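PDB 3FG2: putative rubredoxin reductase from Rhodopseudomonas palustris, which probably passes electrons from NADH through its bound FAD to the ferredoxin of the CYP199A2 system. Local coordinates for residues D77-E85 with E244-P252; A254-L263 with A272-V282. All coordinates share one frame; numbering follows the deposited sequence.

Both contacts belong to the FAD-binding part of the chain and meet different parts of the same cofactor, the adenine in contact 1 and the phosphate and ribityl in contact 2. Contact 1 sets a strand on a helix. It lies farther out, its centre about 23 Å from that of the chain, and relies on apolar packing and one arginine bond. Contact 2 lies about 15 Å from the chain centre. It is a pair of parallel strands held by several backbone bonds, with a buried apolar side and a partly exposed rim. The two share no element but adjoin: A246 packs on I257, and P252 O is a probable acceptor for I258 N.

Contact 1: residues D77-E85 with E244-P252. With FAD (flavin-adenine dinucleotide), chain B.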
loop_
_atom_site.group_PDB
_atom_site.type_symbol
_atom_site.label_atom_id
_atom_site.label_comp_id
_atom_site.label_asym_id
_atom_site.label_seq_id
_atom_site.Cartn_x
_atom_site.Cartn_y
_atom_site.Cartn_z
ATOM N N ASP A 77 -9.657 -8.651 -18.822
ATOM C CA ASP A 77 -10.932 -9.117 -18.283
ATOM C C ASP A 77 -10.932 -9.078 -16.754
ATOM O O ASP A 77 -10.076 -8.437 -16.144
ATOM C CB ASP A 77 -11.211 -10.544 -18.755
ATOM C CG ASP A 77 -12.685 -10.789 -19.019
ATOM O OD1 ASP A 77 -13.200 -10.233 -20.011
ATOM O OD2 ASP A 77 -13.327 -11.523 -18.237
ATOM N N ARG A 78 -11.889 -9.773 -16.143
ATOM C CA ARG A 78 -12.005 -9.820 -14.687
ATOM C C ARG A 78 -12.574 -11.165 -14.223
ATOM O O ARG A 78 -13.523 -11.668 -14.818
ATOM C CB ARG A 78 -12.926 -8.691 -14.213
ATOM C CG ARG A 78 -13.268 -8.727 -12.737
ATOM C CD ARG A 78 -14.397 -7.754 -12.410
ATOM N NE ARG A 78 -14.758 -7.777 -10.990
ATOM C CZ ARG A 78 -14.025 -7.238 -10.018
ATOM N NH1 ARG A 78 -12.883 -6.620 -10.304
ATOM N NH2 ARG A 78 -14.428 -7.325 -8.756
ATOM N N MET A 79 -12.000 -11.757 -13.176
ATOM C CA MET A 79 -12.535 -13.024 -12.685
ATOM C C MET A 79 -13.721 -12.695 -11.790
ATOM O O MET A 79 -13.698 -11.701 -11.062
ATOM C CB MET A 79 -11.487 -13.838 -11.899
ATOM C CG MET A 79 -11.224 -13.403 -10.456
ATOM S SD MET A 79 -11.023 -14.819 -9.297
ATOM C CE MET A 79 -9.459 -15.342 -9.653
ATOM N N VAL A 80 -14.761 -13.518 -11.862
ATOM C CA VAL A 80 -15.961 -13.306 -11.067
ATOM C C VAL A 80 -16.315 -14.529 -10.229
ATOM O O VAL A 80 -17.030 -14.421 -9.234
ATOM C CB VAL A 80 -17.161 -12.978 -11.967
ATOM C CG1 VAL A 80 -16.926 -11.660 -12.687
ATOM C CG2 VAL A 80 -17.364 -14.093 -12.982
ATOM N N SER A 81 -15.807 -15.688 -10.634
ATOM C CA SER A 81 -16.088 -16.932 -9.932
ATOM C C SER A 81 -14.958 -17.946 -10.077
ATOM O O SER A 81 -14.191 -17.902 -11.035
ATOM C CB SER A 81 -17.386 -17.539 -10.471
ATOM O OG SER A 81 -17.639 -18.806 -9.886
ATOM N N ILE A 82 -14.864 -18.862 -9.123
ATOM C CA ILE A 82 -13.834 -19.891 -9.162
ATOM C C ILE A 82 -14.413 -21.293 -8.962
ATOM O O ILE A 82 -15.042 -21.576 -7.936
ATOM C CB ILE A 82 -12.774 -19.666 -8.074
ATOM C CG1 ILE A 82 -12.099 -18.311 -8.272
ATOM C CG2 ILE A 82 -11.745 -20.790 -8.121
ATOM C CD1 ILE A 82 -11.146 -17.957 -7.165
ATOM N N ASP A 83 -14.201 -22.166 -9.947
ATOM C CA ASP A 83 -14.686 -23.542 -9.865
ATOM C C ASP A 83 -13.514 -24.398 -9.415
ATOM O O ASP A 83 -12.788 -24.951 -10.238
ATOM C CB ASP A 83 -15.176 -24.030 -11.231
ATOM C CG ASP A 83 -15.830 -25.407 -11.161
ATOM O OD1 ASP A 83 -15.634 -26.121 -10.151
ATOM O OD2 ASP A 83 -16.534 -25.778 -12.124
ATOM N N ARG A 84 -13.325 -24.492 -8.107
ATOM C CA ARG A 84 -12.221 -25.261 -7.561
ATOM C C ARG A 84 -12.247 -26.715 -8.003
ATOM O O ARG A 84 -11.218 -27.257 -8.406
ATOM C CB ARG A 84 -12.233 -25.184 -6.035
ATOM C CG ARG A 84 -11.955 -23.801 -5.483
ATOM C CD ARG A 84 -12.259 -23.751 -3.994
ATOM N NE ARG A 84 -11.458 -24.700 -3.231
ATOM C CZ ARG A 84 -11.706 -25.039 -1.972
ATOM N NH1 ARG A 84 -12.738 -24.504 -1.335
ATOM N NH2 ARG A 84 -10.917 -25.903 -1.348
ATOM N N GLU A 85 -13.417 -27.344 -7.934
ATOM C CA GLU A 85 -13.537 -28.745 -8.324
ATOM C C GLU A 85 -13.140 -28.958 -9.783
ATOM O O GLU A 85 -12.393 -29.880 -10.101
ATOM C CB GLU A 85 -14.965 -29.246 -8.090
ATOM C CG GLU A 85 -15.166 -30.722 -8.437
ATOM C CD GLU A 85 -16.597 -31.203 -8.210
ATOM O OE1 GLU A 85 -17.539 -30.553 -8.719
ATOM O OE2 GLU A 85 -16.781 -32.238 -7.528
ATOM N N GLU A 244 -13.891 -11.464 -1.410
ATOM C CA GLU A 244 -15.219 -11.960 -1.769
ATOM C C GLU A 244 -15.260 -13.214 -2.647
ATOM O O GLU A 244 -15.747 -14.262 -2.215
ATOM C CB GLU A 244 -16.033 -10.845 -2.432
ATOM C CG GLU A 244 -16.483 -9.735 -1.485
ATOM C CD GLU A 244 -15.326 -9.014 -0.794
ATOM O OE1 GLU A 244 -14.283 -8.780 -1.445
ATOM O OE2 GLU A 244 -15.471 -8.662 0.398
ATOM N N ILE A 245 -14.758 -13.110 -3.874
ATOM C CA ILE A 245 -14.759 -14.243 -4.791
ATOM C C ILE A 245 -14.141 -15.510 -4.195
ATOM O O ILE A 245 -14.698 -16.597 -4.331
ATOM C CB ILE A 245 -14.034 -13.881 -6.093
ATOM C CG1 ILE A 245 -14.799 -12.759 -6.801
ATOM C CG2 ILE A 245 -13.930 -15.105 -6.992
ATOM C CD1 ILE A 245 -14.100 -12.195 -8.020
ATOM N N ALA A 246 -12.999 -15.370 -3.529
ATOM C CA ALA A 246 -12.332 -16.513 -2.917
ATOM C C ALA A 246 -13.196 -17.128 -1.813
ATOM O O ALA A 246 -13.249 -18.353 -1.649
ATOM C CB ALA A 246 -10.987 -16.081 -2.348
ATOM N N ALA A 247 -13.868 -16.270 -1.053
ATOM C CA ALA A 247 -14.737 -16.715 0.035
ATOM C C ALA A 247 -15.965 -17.400 -0.552
ATOM O O ALA A 247 -16.507 -18.344 0.026
ATOM C CB ALA A 247 -15.160 -15.521 0.889
ATOM N N ALA A 248 -16.398 -16.911 -1.708
ATOM C CA ALA A 248 -17.552 -17.471 -2.385
ATOM C C ALA A 248 -17.241 -18.909 -2.806
ATOM O O ALA A 248 -18.143 -19.742 -2.923
ATOM C CB ALA A 248 -17.899 -16.622 -3.603
ATOM N N ALA A 249 -15.961 -19.197 -3.026
ATOM C CA ALA A 249 -15.545 -20.529 -3.435
ATOM C C ALA A 249 -15.226 -21.406 -2.230
ATOM O O ALA A 249 -14.652 -22.485 -2.372
ATOM C CB ALA A 249 -14.333 -20.438 -4.357
ATOM N N GLY A 250 -15.589 -20.944 -1.042
ATOM C CA GLY A 250 -15.337 -21.736 0.148
ATOM C C GLY A 250 -13.954 -21.606 0.765
ATOM O O GLY A 250 -13.672 -22.241 1.792
ATOM N N LEU A 251 -13.084 -20.803 0.154
ATOM C CA LEU A 251 -11.739 -20.616 0.696
ATOM C C LEU A 251 -11.820 -19.742 1.944
ATOM O O LEU A 251 -12.496 -18.708 1.949
ATOM C CB LEU A 251 -10.828 -19.964 -0.344
ATOM C CG LEU A 251 -10.592 -20.781 -1.619
ATOM C CD1 LEU A 251 -9.655 -20.019 -2.551
ATOM C CD2 LEU A 251 -9.997 -22.140 -1.260
ATOM N N PRO A 252 -11.152 -20.159 3.032
ATOM C CA PRO A 252 -11.183 -19.373 4.271
ATOM C C PRO A 252 -10.676 -17.950 4.056
ATOM O O PRO A 252 -9.700 -17.729 3.339
ATOM C CB PRO A 252 -10.287 -20.174 5.212
ATOM C CG PRO A 252 -10.480 -21.583 4.731
ATOM C CD PRO A 252 -10.420 -21.420 3.230
HETATM P PA FAD B . -2.630 -3.896 -6.454
HETATM O O1A FAD B . -3.737 -3.095 -5.871
HETATM O O2A FAD B . -1.538 -3.298 -6.988
HETATM O O5B FAD B . -3.353 -4.491 -7.673
HETATM C C5B FAD B . -4.583 -5.280 -7.607
HETATM C C4B FAD B . -5.054 -5.372 -9.075
HETATM O O4B FAD B . -6.004 -6.501 -9.154
HETATM C C3B FAD B . -5.820 -4.147 -9.607
HETATM O O3B FAD B . -5.432 -3.667 -10.856
HETATM C C2B FAD B . -7.249 -4.591 -9.466
HETATM O O2B FAD B . -8.142 -3.854 -10.242
HETATM C C1B FAD B . -7.145 -6.013 -9.933
HETATM N N9A FAD B . -8.223 -6.928 -9.550
HETATM C C8A FAD B . -8.919 -6.940 -8.369
HETATM N N7A FAD B . -9.845 -7.890 -8.323
HETATM C C5A FAD B . -9.756 -8.532 -9.524
HETATM C C6A FAD B . -10.511 -9.671 -10.092
HETATM N N6A FAD B . -11.479 -10.304 -9.469
HETATM N N1A FAD B . -10.125 -10.046 -11.363
HETATM C C2A FAD B . -9.117 -9.412 -12.051
HETATM N N3A FAD B . -8.381 -8.366 -11.605
HETATM C C4A FAD B . -8.738 -7.960 -10.332
HETATM N N1 FAD B . 3.593 0.978 -1.095
HETATM C C2 FAD B . 4.866 1.256 -0.812
HETATM O O2 FAD B . 5.597 0.429 -0.358
HETATM N N3 FAD B . 5.428 2.555 -1.038
HETATM C C4 FAD B . 4.673 3.587 -1.570
HETATM O O4 FAD B . 5.187 4.676 -1.754
HETATM C C4X FAD B . 3.279 3.293 -1.888
HETATM N N5 FAD B . 2.493 4.260 -2.419
HETATM C C5X FAD B . 1.179 3.947 -2.718
HETATM C C6 FAD B . 0.373 4.972 -3.288
HETATM C C7 FAD B . -0.947 4.753 -3.626
HETATM C C7M FAD B . -1.762 5.878 -4.231
HETATM C C8 FAD B . -1.548 3.434 -3.396
HETATM C C8M FAD B . -2.986 3.120 -3.745
HETATM C C9 FAD B . -0.760 2.411 -2.827
HETATM C C9A FAD B . 0.594 2.654 -2.490
HETATM N N10 FAD B . 1.470 1.641 -1.915
HETATM C C10 FAD B . 2.773 1.931 -1.621
HETATM C "C1'" FAD B . 0.888 0.296 -1.679
HETATM C "C2'" FAD B . 1.124 -0.622 -2.917
HETATM O "O2'" FAD B . 0.596 0.025 -4.053
HETATM C "C3'" FAD B . 0.429 -1.943 -2.656
HETATM O "O3'" FAD B . 1.010 -2.570 -1.518
HETATM C "C4'" FAD B . 0.574 -2.850 -3.866
HETATM O "O4'" FAD B . -0.005 -2.226 -5.041
HETATM C "C5'" FAD B . -0.135 -4.151 -3.577
HETATM O "O5'" FAD B . 0.000 -5.047 -4.869
HETATM P P FAD B . -1.124 -5.969 -5.246
HETATM O O1P FAD B . -0.558 -6.654 -6.523
HETATM O O2P FAD B . -1.515 -6.843 -4.232
HETATM O O3P FAD B . -2.321 -5.197 -5.593
#
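S81 lies beside I245 and I82 beside A249 where strand 79-83 runs along helix 244-248, the axes 7.5 Å apart at their closest and 25° from parallel. I245 is the main helix residue in the contact. Its CG2 is anti to the backbone N (chi1 -64° to CG1) and meets M79 SD at 3.7 Å and I82 CG1 at 3.9 Å. The I82 and I245 side chains cross at about a right angle. The other branch of I245 turns to the cofactor, with CD1 3.5 Å from FAD N6A. The A249 methyl packs against I82 CB.

R84 closes the far end. Its chain bends at chi3 (60°) and brings NH1 to A249 O at 3.0 Å, a nearly straight bond in the guanidinium plane. L251 CD2 sits over the centre of one guanidinium face, 3.4 Å from R84 CZ. R84 NE also forms a salt bridge with D267. With an alanine here, A249 O and D267 would probably lose these partners, and the guanidinium cover over L251 CD2 would go. G250, with positive phi, ends the helix in a Schellman motif.

At the other end M79 grips the adenine through its backbone: M79 N donates to FAD N1A and M79 O accepts from FAD N6A, both at 3.1 Å. The R78 guanidinium turns a face to the adenine, and R78 NH1 pairs with D34. V80 and S81 form a classic beta bulge opposite L90. This is the adenine end of the FAD pocket, in a nucleotide-binding domain of the pyridine nucleotide-disulphide oxidoreductase family.

Contact 2: residues A254-L263 with A272-V282; sequences AAGIIVDQQL and AIGDCALFESV. With FAD (flavin-adenine dinucleotide), chain B.
V259 is wedged between A272 and F279. CG1 lies anti to the carbonyl carbon (chi1 -62°) and presses on A272 CB at 3.4 Å, tighter than usual, while CG2, between the backbone N and the carbonyl carbon, meets F279 CB at 3.5 Å. The V259 and F279 side chains cross at a slant. L263 lies side by side with F279, pointing the same way, and its CD2 comes within 3.6 Å of F279 CB. I257 shares this face. It rests its CB on the A272 methyl and sends CD1 to C276 SG, 3.8 Å away.

I258 and L278 occupy the other face and lie side by side. L278 CD1 touches I258 CG1 and reaches A254 CB. Across from L278 lies G256, where a CB would crowd L278 CB and C276 O.

At the rim Q261 runs extended across E280. Its amide is turned 59° from the E280 carboxylate, and V282 CG1 meets the amide end. Q261 OE1 and E280 OE1 come close but, both being acceptors, form no hydrogen bond.

The strands are parallel. I257 N donates to C276 O, L278 N to I257 O at 2.9 Å, and V259 N to L278 O. A272 N binds L263 O, joining the turn D260-L263 to strand 270-272. The loop after that strand carries G274 and D275 of the FAD pocket; a CB on G274 would clash with FAD O2P. D275 N donates to FAD O2P at 3.0 Å and D275 OD1 accepts from FAD O3' at 2.9 Å.

Strand 277-281 is the middle of a mixed three-stranded sheet, between 257-259 and antiparallel 286-288. Helix 293-306 meets L263, I273 and F279 through Q299, the F279 ring stands edge-to-face with Y314, and strand 101-104 packs on I257 and I273.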
loop_
_atom_site.group_PDB
_atom_site.type_symbol
_atom_site.label_atom_id
_atom_site.label_comp_id
_atom_site.label_asym_id
_atom_site.label_seq_id
_atom_site.Cartn_x
_atom_site.Cartn_y
_atom_site.Cartn_z
ATOM N N ALA A 254 -10.705 -13.686 5.983
ATOM C CA ALA A 254 -10.960 -12.838 7.138
ATOM C C ALA A 254 -10.553 -11.485 6.587
ATOM O O ALA A 254 -11.059 -11.084 5.537
ATOM C CB ALA A 254 -10.077 -13.243 8.306
ATOM N N ALA A 255 -9.648 -10.788 7.267
ATOM C CA ALA A 255 -9.164 -9.509 6.766
ATOM C C ALA A 255 -8.085 -9.858 5.733
ATOM O O ALA A 255 -6.917 -9.507 5.887
ATOM C CB ALA A 255 -8.569 -8.692 7.900
ATOM N N GLY A 256 -8.500 -10.571 4.689
ATOM C CA GLY A 256 -7.600 -11.002 3.637
ATOM C C GLY A 256 -7.859 -12.472 3.345
ATOM O O GLY A 256 -8.597 -13.132 4.083
ATOM N N ILE A 257 -7.279 -12.982 2.261
ATOM C CA ILE A 257 -7.441 -14.389 1.897
ATOM C C ILE A 257 -6.396 -15.177 2.685
ATOM O O ILE A 257 -5.196 -14.960 2.526
ATOM C CB ILE A 257 -7.207 -14.608 0.385
ATOM C CG1 ILE A 257 -8.051 -13.620 -0.419
ATOM C CG2 ILE A 257 -7.570 -16.046 -0.004
ATOM C CD1 ILE A 257 -7.856 -13.726 -1.922
ATOM N N ILE A 258 -6.852 -16.094 3.530
ATOM C CA ILE A 258 -5.946 -16.877 4.363
ATOM C C ILE A 258 -5.062 -17.862 3.606
ATOM O O ILE A 258 -5.531 -18.621 2.759
ATOM C CB ILE A 258 -6.727 -17.626 5.468
ATOM C CG1 ILE A 258 -7.335 -16.610 6.444
ATOM C CG2 ILE A 258 -5.800 -18.567 6.227
ATOM C CD1 ILE A 258 -8.316 -17.214 7.441
ATOM N N VAL A 259 -3.769 -17.820 3.931
ATOM C CA VAL A 259 -2.763 -18.683 3.319
ATOM C C VAL A 259 -1.717 -19.080 4.372
ATOM O O VAL A 259 -1.538 -18.376 5.365
ATOM C CB VAL A 259 -2.061 -17.962 2.129
ATOM C CG1 VAL A 259 -3.075 -17.634 1.041
ATOM C CG2 VAL A 259 -1.387 -16.690 2.612
ATOM N N ASP A 260 -1.040 -20.209 4.161
ATOM C CA ASP A 260 -0.025 -20.669 5.111
ATOM C C ASP A 260 1.353 -20.056 4.848
ATOM O O ASP A 260 1.470 -19.092 4.097
ATOM C CB ASP A 260 0.080 -22.204 5.102
ATOM C CG ASP A 260 0.452 -22.770 3.738
ATOM O OD1 ASP A 260 0.971 -22.017 2.879
ATOM O OD2 ASP A 260 0.232 -23.988 3.534
ATOM N N GLN A 261 2.388 -20.615 5.470
ATOM C CA GLN A 261 3.752 -20.113 5.308
ATOM C C GLN A 261 4.203 -20.020 3.855
ATOM O O GLN A 261 5.039 -19.187 3.508
ATOM C CB GLN A 261 4.738 -21.003 6.062
ATOM C CG GLN A 261 4.554 -21.005 7.561
ATOM C CD GLN A 261 5.462 -22.003 8.263
ATOM O OE1 GLN A 261 5.448 -22.109 9.491
ATOM N NE2 GLN A 261 6.254 -22.742 7.487
ATOM N N GLN A 262 3.655 -20.875 3.005
ATOM C CA GLN A 262 4.046 -20.869 1.608
ATOM C C GLN A 262 3.080 -20.111 0.717
ATOM O O GLN A 262 3.135 -20.224 -0.511
ATOM C CB GLN A 262 4.229 -22.305 1.117
ATOM C CG GLN A 262 5.551 -22.917 1.572
ATOM C CD GLN A 262 5.609 -24.417 1.361
ATOM O OE1 GLN A 262 5.152 -24.934 0.338
ATOM N NE2 GLN A 262 6.187 -25.126 2.325
ATOM N N LEU A 263 2.205 -19.331 1.346
ATOM C CA LEU A 263 1.226 -18.513 0.640
ATOM C C LEU A 263 0.215 -19.346 -0.144
ATOM O O LEU A 263 -0.273 -18.934 -1.199
ATOM C CB LEU A 263 1.954 -17.521 -0.280
ATOM C CG LEU A 263 3.121 -16.822 0.441
ATOM C CD1 LEU A 263 3.856 -15.877 -0.496
ATOM C CD2 LEU A 263 2.579 -16.074 1.642
ATOM N N ALA A 272 -2.401 -17.069 -2.789
ATOM C CA ALA A 272 -2.821 -15.674 -2.647
ATOM C C ALA A 272 -1.587 -14.864 -2.268
ATOM O O ALA A 272 -0.832 -15.261 -1.382
ATOM C CB ALA A 272 -3.889 -15.544 -1.572
ATOM N N ILE A 273 -1.380 -13.738 -2.946
ATOM C CA ILE A 273 -0.224 -12.889 -2.684
ATOM C C ILE A 273 -0.581 -11.400 -2.720
ATOM O O ILE A 273 -1.558 -10.993 -3.363
ATOM C CB ILE A 273 0.885 -13.115 -3.738
ATOM C CG1 ILE A 273 0.325 -12.836 -5.135
ATOM C CG2 ILE A 273 1.428 -14.530 -3.646
ATOM C CD1 ILE A 273 1.356 -12.899 -6.227
ATOM N N GLY A 274 0.229 -10.595 -2.032
ATOM C CA GLY A 274 0.011 -9.161 -2.019
ATOM C C GLY A 274 -0.945 -8.634 -0.970
ATOM O O GLY A 274 -1.167 -9.249 0.066
ATOM N N ASP A 275 -1.514 -7.473 -1.248
ATOM C CA ASP A 275 -2.443 -6.842 -0.327
ATOM C C ASP A 275 -3.625 -7.728 0.062
ATOM O O ASP A 275 -4.152 -7.600 1.165
ATOM C CB ASP A 275 -2.967 -5.541 -0.933
ATOM C CG ASP A 275 -1.965 -4.405 -0.843
ATOM O OD1 ASP A 275 -0.786 -4.654 -0.502
ATOM O OD2 ASP A 275 -2.365 -3.252 -1.117
ATOM N N CYS A 276 -4.032 -8.631 -0.827
ATOM C CA CYS A 276 -5.186 -9.487 -0.553
ATOM C C CYS A 276 -4.904 -10.677 0.347
ATOM O O CYS A 276 -5.837 -11.320 0.838
ATOM C CB CYS A 276 -5.792 -10.000 -1.867
ATOM S SG CYS A 276 -4.931 -11.427 -2.627
ATOM N N ALA A 277 -3.626 -10.962 0.583
ATOM C CA ALA A 277 -3.248 -12.121 1.388
ATOM C C ALA A 277 -3.002 -11.929 2.888
ATOM O O ALA A 277 -2.287 -11.015 3.308
ATOM C CB ALA A 277 -2.030 -12.794 0.750
ATOM N N LEU A 278 -3.600 -12.821 3.680
ATOM C CA LEU A 278 -3.464 -12.836 5.139
ATOM C C LEU A 278 -2.626 -14.095 5.401
ATOM O O LEU A 278 -3.159 -15.178 5.664
ATOM C CB LEU A 278 -4.840 -12.977 5.799
ATOM C CG LEU A 278 -5.009 -12.513 7.249
ATOM C CD1 LEU A 278 -6.368 -12.986 7.761
ATOM C CD2 LEU A 278 -3.886 -13.053 8.134
ATOM N N PHE A 279 -1.311 -13.936 5.323
ATOM C CA PHE A 279 -0.379 -15.042 5.475
ATOM C C PHE A 279 0.160 -15.343 6.866
ATOM O O PHE A 279 0.134 -14.511 7.773
ATOM C CB PHE A 279 0.807 -14.814 4.544
ATOM C CG PHE A 279 1.662 -13.647 4.940
ATOM C CD1 PHE A 279 2.858 -13.844 5.623
ATOM C CD2 PHE A 279 1.257 -12.343 4.651
ATOM C CE1 PHE A 279 3.647 -12.752 6.014
ATOM C CE2 PHE A 279 2.029 -11.250 5.034
ATOM C CZ PHE A 279 3.230 -11.450 5.715
ATOM N N GLU A 280 0.674 -16.558 7.001
ATOM C CA GLU A 280 1.265 -17.024 8.240
ATOM C C GLU A 280 2.734 -16.615 8.184
ATOM O O GLU A 280 3.435 -16.973 7.243
ATOM C CB GLU A 280 1.133 -18.546 8.319
ATOM C CG GLU A 280 1.750 -19.166 9.562
ATOM C CD GLU A 280 1.659 -20.686 9.573
ATOM O OE1 GLU A 280 2.229 -21.299 10.504
ATOM O OE2 GLU A 280 1.023 -21.266 8.659
ATOM N N SER A 281 3.192 -15.862 9.181
ATOM C CA SER A 281 4.583 -15.399 9.232
ATOM C C SER A 281 5.473 -16.153 10.230
ATOM O O SER A 281 5.356 -15.961 11.446
ATOM C CB SER A 281 4.616 -13.902 9.569
ATOM O OG SER A 281 5.945 -13.449 9.788
ATOM N N VAL A 282 6.367 -16.995 9.717
ATOM C CA VAL A 282 7.272 -17.750 10.585
ATOM C C VAL A 282 8.098 -16.805 11.440
ATOM O O VAL A 282 8.220 -16.993 12.653
ATOM C CB VAL A 282 8.271 -18.638 9.786
ATOM C CG1 VAL A 282 7.584 -19.887 9.287
ATOM C CG2 VAL A 282 8.863 -17.842 8.624
HETATM P PA FAD B . -2.630 -3.896 -6.454
HETATM O O1A FAD B . -3.737 -3.095 -5.871
HETATM O O2A FAD B . -1.538 -3.298 -6.988
HETATM O O5B FAD B . -3.353 -4.491 -7.673
HETATM C C5B FAD B . -4.583 -5.280 -7.607
HETATM C C4B FAD B . -5.054 -5.372 -9.075
HETATM O O4B FAD B . -6.004 -6.501 -9.154
HETATM C C3B FAD B . -5.820 -4.147 -9.607
HETATM O O3B FAD B . -5.432 -3.667 -10.856
HETATM C C2B FAD B . -7.249 -4.591 -9.466
HETATM O O2B FAD B . -8.142 -3.854 -10.242
HETATM C C1B FAD B . -7.145 -6.013 -9.933
HETATM N N9A FAD B . -8.223 -6.928 -9.550
HETATM C C8A FAD B . -8.919 -6.940 -8.369
HETATM N N7A FAD B . -9.845 -7.890 -8.323
HETATM C C5A FAD B . -9.756 -8.532 -9.524
HETATM C C6A FAD B . -10.511 -9.671 -10.092
HETATM N N6A FAD B . -11.479 -10.304 -9.469
HETATM N N1A FAD B . -10.125 -10.046 -11.363
HETATM C C2A FAD B . -9.117 -9.412 -12.051
HETATM N N3A FAD B . -8.381 -8.366 -11.605
HETATM C C4A FAD B . -8.738 -7.960 -10.332
HETATM N N1 FAD B . 3.593 0.978 -1.095
HETATM C C2 FAD B . 4.866 1.256 -0.812
HETATM O O2 FAD B . 5.597 0.429 -0.358
HETATM N N3 FAD B . 5.428 2.555 -1.038
HETATM C C4 FAD B . 4.673 3.587 -1.570
HETATM O O4 FAD B . 5.187 4.676 -1.754
HETATM C C4X FAD B . 3.279 3.293 -1.888
HETATM N N5 FAD B . 2.493 4.260 -2.419
HETATM C C5X FAD B . 1.179 3.947 -2.718
HETATM C C6 FAD B . 0.373 4.972 -3.288
HETATM C C7 FAD B . -0.947 4.753 -3.626
HETATM C C7M FAD B . -1.762 5.878 -4.231
HETATM C C8 FAD B . -1.548 3.434 -3.396
HETATM C C8M FAD B . -2.986 3.120 -3.745
HETATM C C9 FAD B . -0.760 2.411 -2.827
HETATM C C9A FAD B . 0.594 2.654 -2.490
HETATM N N10 FAD B . 1.470 1.641 -1.915
HETATM C C10 FAD B . 2.773 1.931 -1.621
HETATM C "C1'" FAD B . 0.888 0.296 -1.679
HETATM C "C2'" FAD B . 1.124 -0.622 -2.917
HETATM O "O2'" FAD B . 0.596 0.025 -4.053
HETATM C "C3'" FAD B . 0.429 -1.943 -2.656
HETATM O "O3'" FAD B . 1.010 -2.570 -1.518
HETATM C "C4'" FAD B . 0.574 -2.850 -3.866
HETATM O "O4'" FAD B . -0.005 -2.226 -5.041
HETATM C "C5'" FAD B . -0.135 -4.151 -3.577
HETATM O "O5'" FAD B . 0.000 -5.047 -4.869
HETATM P P FAD B . -1.124 -5.969 -5.246
HETATM O O1P FAD B . -0.558 -6.654 -6.523
HETATM O O2P FAD B . -1.515 -6.843 -4.232
HETATM O O3P FAD B . -2.321 -5.197 -5.593
#